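Putative SnoaL-like polyketide cyclase (PDB 3GZB) probably acts as a SnoaL-like polyketide cyclase, a member of the NTF2 clan. Local coordinates at residues 28-31 with 32-36; 66-69 with 70-74; 141-144 with 145-148. All blocks are in the same frame, centred on the assembly; numbering follows the deposited sequence.

Contact 1 (28-31 with 32-36); sequences KYMD and ALTEH
M30 O takes two hydrogen bonds from T34, one from the backbone N and one from the hydroxyl OG1, each 3.0 Å long. The two donors reach the carbonyl from opposite faces of its plane. The OG1 bond follows from its torsion, chi1 66°, which places the hydroxyl between the backbone N and the carbonyl carbon and leaves CG2 beside the N. This double grip lies in the last turns of helix 21-34, which ends in a Schellman motif. There H36 has positive phi, and its N bonds back to L33 O at 3.1 Å. Before that, the regular ladder of the helix runs on, with A32 N on K28 O, L33 N on Y29 O at 2.9 Å and E35 N on D31 O at 3.1 Å.

On the more exposed side, D31 and E35 bring two like charges near each other, which probably repel mildly. E35 is modelled in two conformers, so the 4.4 Å between D31 OD1 and E35 OE2 is uncertain.

The buried side of the turn is largely apolar. It packs into the fold: M30 meets M96 and Y100 of strand 93-103, and L33 meets L41 of helix 38-42 and H138 of strand 134-142. Y29 lies on the same inward side; its OH is hydrogen-bonded to Y45 OH and H138 ND1. M30, a selenomethionine, and L33 lie side by side and point the same way. The M30 chain bends at both chi2 and chi3, and its methyl CE comes to 3.9 Å from L33 CD2.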
loop_
_atom_site.group_PDB
_atom_site.type_symbol
_atom_site.label_atom_id
_atom_site.label_comp_id
_atom_site.label_asym_id
_atom_site.label_seq_id
_atom_site.Cartn_x
_atom_site.Cartn_y
_atom_site.Cartn_z
ATOM N N LYS A 28 5.003 -3.536 -16.872
ATOM C CA LYS A 28 6.309 -3.645 -17.558
ATOM C C LYS A 28 7.470 -3.502 -16.584
ATOM O O LYS A 28 8.434 -4.278 -16.612
ATOM C CB LYS A 28 6.425 -2.583 -18.656
ATOM C CG LYS A 28 5.353 -2.728 -19.753
ATOM C CD LYS A 28 5.732 -1.969 -20.969
ATOM C CE LYS A 28 4.912 -2.371 -22.173
ATOM N NZ LYS A 28 5.547 -1.792 -23.372
ATOM N N TYR A 29 7.371 -2.490 -15.742
ATOM C CA TYR A 29 8.409 -2.276 -14.705
ATOM C C TYR A 29 8.555 -3.451 -13.747
ATOM O O TYR A 29 9.668 -3.921 -13.509
ATOM C CB TYR A 29 8.135 -1.000 -13.980
ATOM C CG TYR A 29 9.018 -0.707 -12.785
ATOM C CD1 TYR A 29 10.226 -0.073 -12.928
ATOM C CD2 TYR A 29 8.646 -1.068 -11.507
ATOM C CE1 TYR A 29 10.982 0.261 -11.805
ATOM C CE2 TYR A 29 9.392 -0.769 -10.400
ATOM C CZ TYR A 29 10.582 -0.128 -10.549
ATOM O OH TYR A 29 11.357 0.238 -9.465
HETATM N N MSE A 30 7.416 -3.931 -13.215
HETATM C CA MSE A 30 7.468 -5.020 -12.263
HETATM C C MSE A 30 7.946 -6.327 -12.911
HETATM O O MSE A 30 8.589 -7.134 -12.240
HETATM C CB MSE A 30 6.124 -5.212 -11.593
HETATM C CG MSE A 30 5.692 -4.044 -10.766
HETATM SE SE MSE A 30 6.858 -3.554 -9.308
HETATM C CE MSE A 30 6.891 -5.228 -8.339
ATOM N N ASP A 31 7.560 -6.590 -14.149
ATOM C CA ASP A 31 8.074 -7.787 -14.834
ATOM C C ASP A 31 9.605 -7.673 -14.964
ATOM O O ASP A 31 10.320 -8.646 -14.664
ATOM C CB ASP A 31 7.399 -7.999 -16.203
ATOM C CG ASP A 31 6.063 -8.735 -16.072
ATOM O OD1 ASP A 31 5.888 -9.399 -15.038
ATOM O OD2 ASP A 31 5.201 -8.665 -16.984
ATOM N N ALA A 32 10.118 -6.519 -15.349
ATOM C CA ALA A 32 11.588 -6.323 -15.411
ATOM C C ALA A 32 12.261 -6.534 -14.064
ATOM O O ALA A 32 13.268 -7.228 -13.944
ATOM C CB ALA A 32 11.950 -4.930 -15.989
ATOM N N LEU A 33 11.685 -5.945 -13.025
ATOM C CA LEU A 33 12.267 -6.057 -11.690
ATOM C C LEU A 33 12.347 -7.507 -11.218
ATOM O O LEU A 33 13.395 -7.969 -10.761
ATOM C CB LEU A 33 11.414 -5.229 -10.704
ATOM C CG LEU A 33 11.833 -5.237 -9.242
ATOM C CD1 LEU A 33 13.155 -4.444 -9.040
ATOM C CD2 LEU A 33 10.715 -4.644 -8.376
ATOM N N THR A 34 11.208 -8.207 -11.324
ATOM C CA THR A 34 11.122 -9.541 -10.773
ATOM C C THR A 34 11.875 -10.582 -11.585
ATOM O O THR A 34 12.180 -11.646 -11.049
ATOM C CB THR A 34 9.664 -9.972 -10.511
ATOM O OG1 THR A 34 8.989 -10.075 -11.786
ATOM C CG2 THR A 34 8.899 -9.008 -9.534
ATOM N N GLU A 35 12.183 -10.287 -12.854
ATOM C CA GLU A 35 13.044 -11.081 -13.738
ATOM C C GLU A 35 14.527 -10.684 -13.648
ATOM O O GLU A 35 15.369 -11.263 -14.346
ATOM C CB GLU A 35 12.582 -10.864 -15.204
ATOM C CG GLU A 35 11.166 -11.361 -15.513
ATOM C CD GLU A 35 10.635 -10.790 -16.832
ATOM O OE1 GLU A 35 11.423 -10.115 -17.577
ATOM O OE2 GLU A 35 9.434 -11.002 -17.094
ATOM N N HIS A 36 14.860 -9.680 -12.819
ATOM C CA HIS A 36 16.242 -9.173 -12.728
ATOM C C HIS A 36 16.731 -8.682 -14.088
ATOM O O HIS A 36 17.935 -8.822 -14.419
ATOM C CB HIS A 36 17.179 -10.250 -12.116
ATOM C CG HIS A 36 16.699 -10.808 -10.825
ATOM N ND1 HIS A 36 16.119 -12.052 -10.735
ATOM C CD2 HIS A 36 16.698 -10.301 -9.569
ATOM C CE1 HIS A 36 15.827 -12.304 -9.468
ATOM N NE2 HIS A 36 16.138 -11.233 -8.740
#

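Contact 2 (66-69 with 70-74); sequences IIDF and LERAH
The closing turns of helix 63-73 join D68 and R72 by an i to i+4 salt bridge on the solvent side, and F69 and I66 to L70 on other sides. R72 NE donates to D68 OD2 at 2.9 Å. OD2 lies in the guanidinium plane, at its edge, and is met on its syn side, 28° out of the carboxylate plane. The carboxylate and guanidinium planes stand 65° apart. D68 CG is anti to the backbone N (chi1 -166°), which swings the carboxylate along the helix toward R72. The R72 chain runs extended from CG to NE.

The backbone keeps its alpha-helical bonds. L70 N meets I66 O and A73 N meets F69 O, each at 2.9 Å. The apolar side chains use different branches of L70. CD1 rests 3.8 Å from I66 CG2, and the two side chains point the same way. CD2 lies 3.6 Å from F69 CE2, while L70 CA sits over one face of that ring. The F69 ring is also stacked on Y60. An alanine at F69 would remove the ring, and is likely to leave a gap beside L70 CD2 and to cost Y60 its stacking partner.

L70 also packs on L41 of helix 38-42 and on Y45, so this helix is held against its neighbours by its buried side. A bound diol, probably from the crystallisation liquor, lies close to L70. H74 is the first residue past the helix; its N bonds to L70 O at 3.0 Å.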
loop_
_atom_site.group_PDB
_atom_site.type_symbol
_atom_site.label_atom_id
_atom_site.label_comp_id
_atom_site.label_asym_id
_atom_site.label_seq_id
_atom_site.Cartn_x
_atom_site.Cartn_y
_atom_site.Cartn_z
ATOM N N ILE A 66 20.354 2.718 -7.158
ATOM C CA ILE A 66 19.260 1.756 -7.014
ATOM C C ILE A 66 19.661 0.433 -7.698
ATOM O O ILE A 66 19.552 -0.631 -7.101
ATOM C CB ILE A 66 17.934 2.292 -7.575
ATOM C CG1 ILE A 66 17.504 3.537 -6.842
ATOM C CG2 ILE A 66 16.861 1.183 -7.593
ATOM C CD1 ILE A 66 16.374 4.321 -7.563
ATOM N N ILE A 67 20.146 0.523 -8.940
ATOM C CA ILE A 67 20.502 -0.694 -9.689
ATOM C C ILE A 67 21.602 -1.468 -8.975
ATOM O O ILE A 67 21.581 -2.698 -8.883
ATOM C CB ILE A 67 20.867 -0.394 -11.156
ATOM C CG1 ILE A 67 19.633 0.120 -11.926
ATOM C CG2 ILE A 67 21.506 -1.634 -11.875
ATOM C CD1 ILE A 67 18.606 -0.948 -12.322
ATOM N N ASP A 68 22.626 -0.762 -8.481
ATOM C CA ASP A 68 23.674 -1.490 -7.766
ATOM C C ASP A 68 23.155 -2.204 -6.517
ATOM O O ASP A 68 23.526 -3.348 -6.280
ATOM C CB ASP A 68 24.846 -0.559 -7.392
ATOM C CG ASP A 68 26.053 -1.314 -6.963
ATOM O OD1 ASP A 68 26.731 -1.854 -7.864
ATOM O OD2 ASP A 68 26.361 -1.379 -5.755
ATOM N N PHE A 69 22.330 -1.537 -5.729
ATOM C CA PHE A 69 21.707 -2.140 -4.561
ATOM C C PHE A 69 20.884 -3.381 -4.942
ATOM O O PHE A 69 21.013 -4.432 -4.291
ATOM C CB PHE A 69 20.897 -1.072 -3.795
ATOM C CG PHE A 69 19.603 -1.565 -3.206
ATOM C CD1 PHE A 69 19.582 -2.338 -2.088
ATOM C CD2 PHE A 69 18.422 -1.221 -3.796
ATOM C CE1 PHE A 69 18.368 -2.786 -1.567
ATOM C CE2 PHE A 69 17.194 -1.688 -3.292
ATOM C CZ PHE A 69 17.187 -2.457 -2.185
ATOM N N LEU A 70 20.082 -3.265 -5.985
ATOM C CA LEU A 70 19.217 -4.400 -6.432
ATOM C C LEU A 70 20.070 -5.568 -6.886
ATOM O O LEU A 70 19.811 -6.713 -6.479
ATOM C CB LEU A 70 18.297 -3.959 -7.549
ATOM C CG LEU A 70 17.230 -2.978 -7.164
ATOM C CD1 LEU A 70 16.480 -2.482 -8.450
ATOM C CD2 LEU A 70 16.243 -3.636 -6.157
ATOM N N GLU A 71 21.084 -5.279 -7.699
ATOM C CA GLU A 71 21.909 -6.359 -8.253
ATOM C C GLU A 71 22.617 -7.102 -7.133
ATOM O O GLU A 71 22.685 -8.356 -7.104
ATOM C CB GLU A 71 22.897 -5.850 -9.316
ATOM C CG GLU A 71 23.506 -6.988 -10.102
ATOM C CD GLU A 71 24.356 -6.527 -11.281
ATOM O OE1 GLU A 71 24.882 -5.393 -11.237
ATOM O OE2 GLU A 71 24.505 -7.330 -12.240
ATOM N N ARG A 72 23.201 -6.355 -6.215
ATOM C CA ARG A 72 23.870 -6.970 -5.055
ATOM C C ARG A 72 22.896 -7.766 -4.151
ATOM O O ARG A 72 23.184 -8.902 -3.764
ATOM C CB ARG A 72 24.652 -5.966 -4.228
ATOM C CG ARG A 72 25.833 -5.383 -4.942
ATOM C CD ARG A 72 26.536 -4.336 -4.082
ATOM N NE ARG A 72 27.673 -3.738 -4.739
ATOM C CZ ARG A 72 28.899 -4.255 -4.762
ATOM N NH1 ARG A 72 29.158 -5.428 -4.185
ATOM N NH2 ARG A 72 29.904 -3.597 -5.373
ATOM N N ALA A 73 21.752 -7.189 -3.852
ATOM C CA ALA A 73 20.783 -7.844 -2.990
ATOM C C ALA A 73 20.308 -9.185 -3.582
ATOM O O ALA A 73 19.984 -10.107 -2.825
ATOM C CB ALA A 73 19.601 -6.889 -2.721
ATOM N N HIS A 74 20.257 -9.271 -4.910
ATOM C CA HIS A 74 19.717 -10.453 -5.585
ATOM C C HIS A 74 20.726 -11.428 -6.147
ATOM O O HIS A 74 20.354 -12.304 -6.937
ATOM C CB HIS A 74 18.700 -10.002 -6.625
ATOM C CG HIS A 74 17.414 -9.577 -6.007
ATOM N ND1 HIS A 74 16.219 -10.243 -6.205
ATOM C CD2 HIS A 74 17.128 -8.543 -5.178
ATOM C CE1 HIS A 74 15.269 -9.664 -5.500
ATOM N NE2 HIS A 74 15.782 -8.617 -4.876
#

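Contact 3 (141-144 with 145-148); sequences LIDY and QTMS
D143, the N-cap of helix 144-151, and T146 cross at an angle where strand 134-142 gives way to that helix. The carboxylate of D143 is met by T146 from above its plane at both oxygens. T146 OG1 donates to OD2 at 2.6 Å, 44° out of the plane. T146 N donates to OD1 at 3.2 Å, from 60° out of it; this is the capping bond. D143 can lie under T146 because its CG is anti to the backbone N (chi1 -178°), beside the carbonyl carbon. A water also bridges the cap, 2.7 Å from D143 OD1 and 3.0 Å from Q145 N. OD2 is a meeting point of chains, since H86 NE2 of the second subunit bonds to it as well. A positive charge on H86 there, if present, would probably stabilise the carboxylate further.

D143 is the centre of an inverse gamma turn, which leads the chain from the strand into the helix. The first turn then carries Y144 and M147 side by side, pointing the same way. M147, a selenomethionine, bends at chi3 and brings its methyl CE to the edge of the Y144 ring, 4.0 Å from CD1. I142 CG2 lies over the centre of one face of the same ring, 3.6 Å above its plane. The hydroxyl of Y144 is hydrogen-bonded to D53. M147 and I142 both pack on I120 of strand 115-129. S148 is modelled in two conformers, so a bond from its OG to Y144 O is uncertain. The backbone bond is sound: S148 N donates to Y144 O at 2.8 Å.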
loop_
_atom_site.group_PDB
_atom_site.type_symbol
_atom_site.label_atom_id
_atom_site.label_comp_id
_atom_site.label_asym_id
_atom_site.label_seq_id
_atom_site.Cartn_x
_atom_site.Cartn_y
_atom_site.Cartn_z
ATOM N N LEU A 141 6.331 -1.596 1.086
ATOM C CA LEU A 141 5.926 -1.899 2.459
ATOM C C LEU A 141 5.862 -3.407 2.573
ATOM O O LEU A 141 4.864 -4.022 2.173
ATOM C CB LEU A 141 4.563 -1.258 2.785
ATOM C CG LEU A 141 4.464 0.256 2.775
ATOM C CD1 LEU A 141 2.996 0.702 2.856
ATOM C CD2 LEU A 141 5.298 0.865 3.890
ATOM N N ILE A 142 6.939 -4.016 3.064
ATOM C CA ILE A 142 7.121 -5.478 3.045
ATOM C C ILE A 142 6.855 -6.041 4.419
ATOM O O ILE A 142 7.331 -5.489 5.429
ATOM C CB ILE A 142 8.547 -5.813 2.664
ATOM C CG1 ILE A 142 8.951 -5.187 1.331
ATOM C CG2 ILE A 142 8.818 -7.330 2.604
ATOM C CD1 ILE A 142 8.119 -5.536 0.138
ATOM N N ASP A 143 6.113 -7.165 4.483
ATOM C CA ASP A 143 5.841 -7.844 5.763
ATOM C C ASP A 143 6.978 -8.821 6.107
ATOM O O ASP A 143 6.894 -10.045 5.924
ATOM C CB ASP A 143 4.468 -8.576 5.692
ATOM C CG ASP A 143 4.064 -9.256 6.970
ATOM O OD1 ASP A 143 4.784 -9.200 7.978
ATOM O OD2 ASP A 143 2.992 -9.889 6.898
ATOM N N TYR A 144 8.063 -8.264 6.644
ATOM C CA TYR A 144 9.256 -9.063 6.952
ATOM C C TYR A 144 9.018 -10.063 8.075
ATOM O O TYR A 144 9.609 -11.128 8.062
ATOM C CB TYR A 144 10.422 -8.152 7.347
ATOM C CG TYR A 144 11.005 -7.401 6.191
ATOM C CD1 TYR A 144 11.657 -8.060 5.194
ATOM C CD2 TYR A 144 10.878 -6.011 6.072
ATOM C CE1 TYR A 144 12.188 -7.400 4.116
ATOM C CE2 TYR A 144 11.393 -5.343 4.969
ATOM C CZ TYR A 144 12.053 -6.021 4.040
ATOM O OH TYR A 144 12.608 -5.373 2.942
ATOM N N GLN A 145 8.161 -9.757 9.049
ATOM C CA GLN A 145 7.913 -10.721 10.105
ATOM C C GLN A 145 7.275 -11.991 9.565
ATOM O O GLN A 145 7.659 -13.096 10.003
ATOM C CB GLN A 145 7.056 -10.143 11.226
ATOM C CG GLN A 145 6.926 -11.103 12.437
ATOM C CD GLN A 145 8.278 -11.403 13.089
ATOM O OE1 GLN A 145 8.962 -10.489 13.548
ATOM N NE2 GLN A 145 8.700 -12.692 13.079
ATOM N N THR A 146 6.362 -11.867 8.613
ATOM C CA THR A 146 5.768 -13.050 8.006
ATOM C C THR A 146 6.834 -13.855 7.273
ATOM O O THR A 146 6.855 -15.105 7.327
ATOM C CB THR A 146 4.573 -12.705 7.129
ATOM O OG1 THR A 146 3.501 -12.250 7.986
ATOM C CG2 THR A 146 4.088 -13.902 6.300
HETATM N N MSE A 147 7.701 -13.183 6.547
HETATM C CA MSE A 147 8.823 -13.839 5.893
HETATM C C MSE A 147 9.663 -14.581 6.938
HETATM O O MSE A 147 10.023 -15.775 6.758
HETATM C CB MSE A 147 9.671 -12.796 5.144
HETATM C CG MSE A 147 10.869 -13.416 4.503
HETATM SE SE MSE A 147 12.258 -12.110 4.016
HETATM C CE MSE A 147 12.955 -11.788 5.756
ATOM N N SER A 148 10.038 -13.923 8.023
ATOM C CA SER A 148 10.840 -14.547 9.075
ATOM C C SER A 148 10.148 -15.784 9.685
ATOM O O SER A 148 10.803 -16.820 9.960
ATOM C CB SER A 148 11.109 -13.519 10.166
ATOM O OG SER A 148 11.993 -12.525 9.706
HETATM O O HOH W 1 6.323 -7.379 9.317
#

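Overall arrangement
The contacts follow one another along the chain: contact 1 at the end of the first helix, 21-34, contact 2 on helix 63-73, contact 3 near the C-terminus. The centres of contacts 1 and 2 are 13 Å apart and they touch: H36 NE2 is 2.7 Å from H74 ND1, a probable hydrogen bond, and L33 packs on L70. Helix 38-42 is packed by both. Contact 3 stands apart, its centre about 21 Å from that of contact 1 and 19 Å from that of contact 2. It is the junction of strand 134-142 with helix 144-151. In this NTF2-like fold the touch of contacts 1 and 2 joins two helix ends, while contact 3 links the sheet to the C-terminal helix and meets the second subunit.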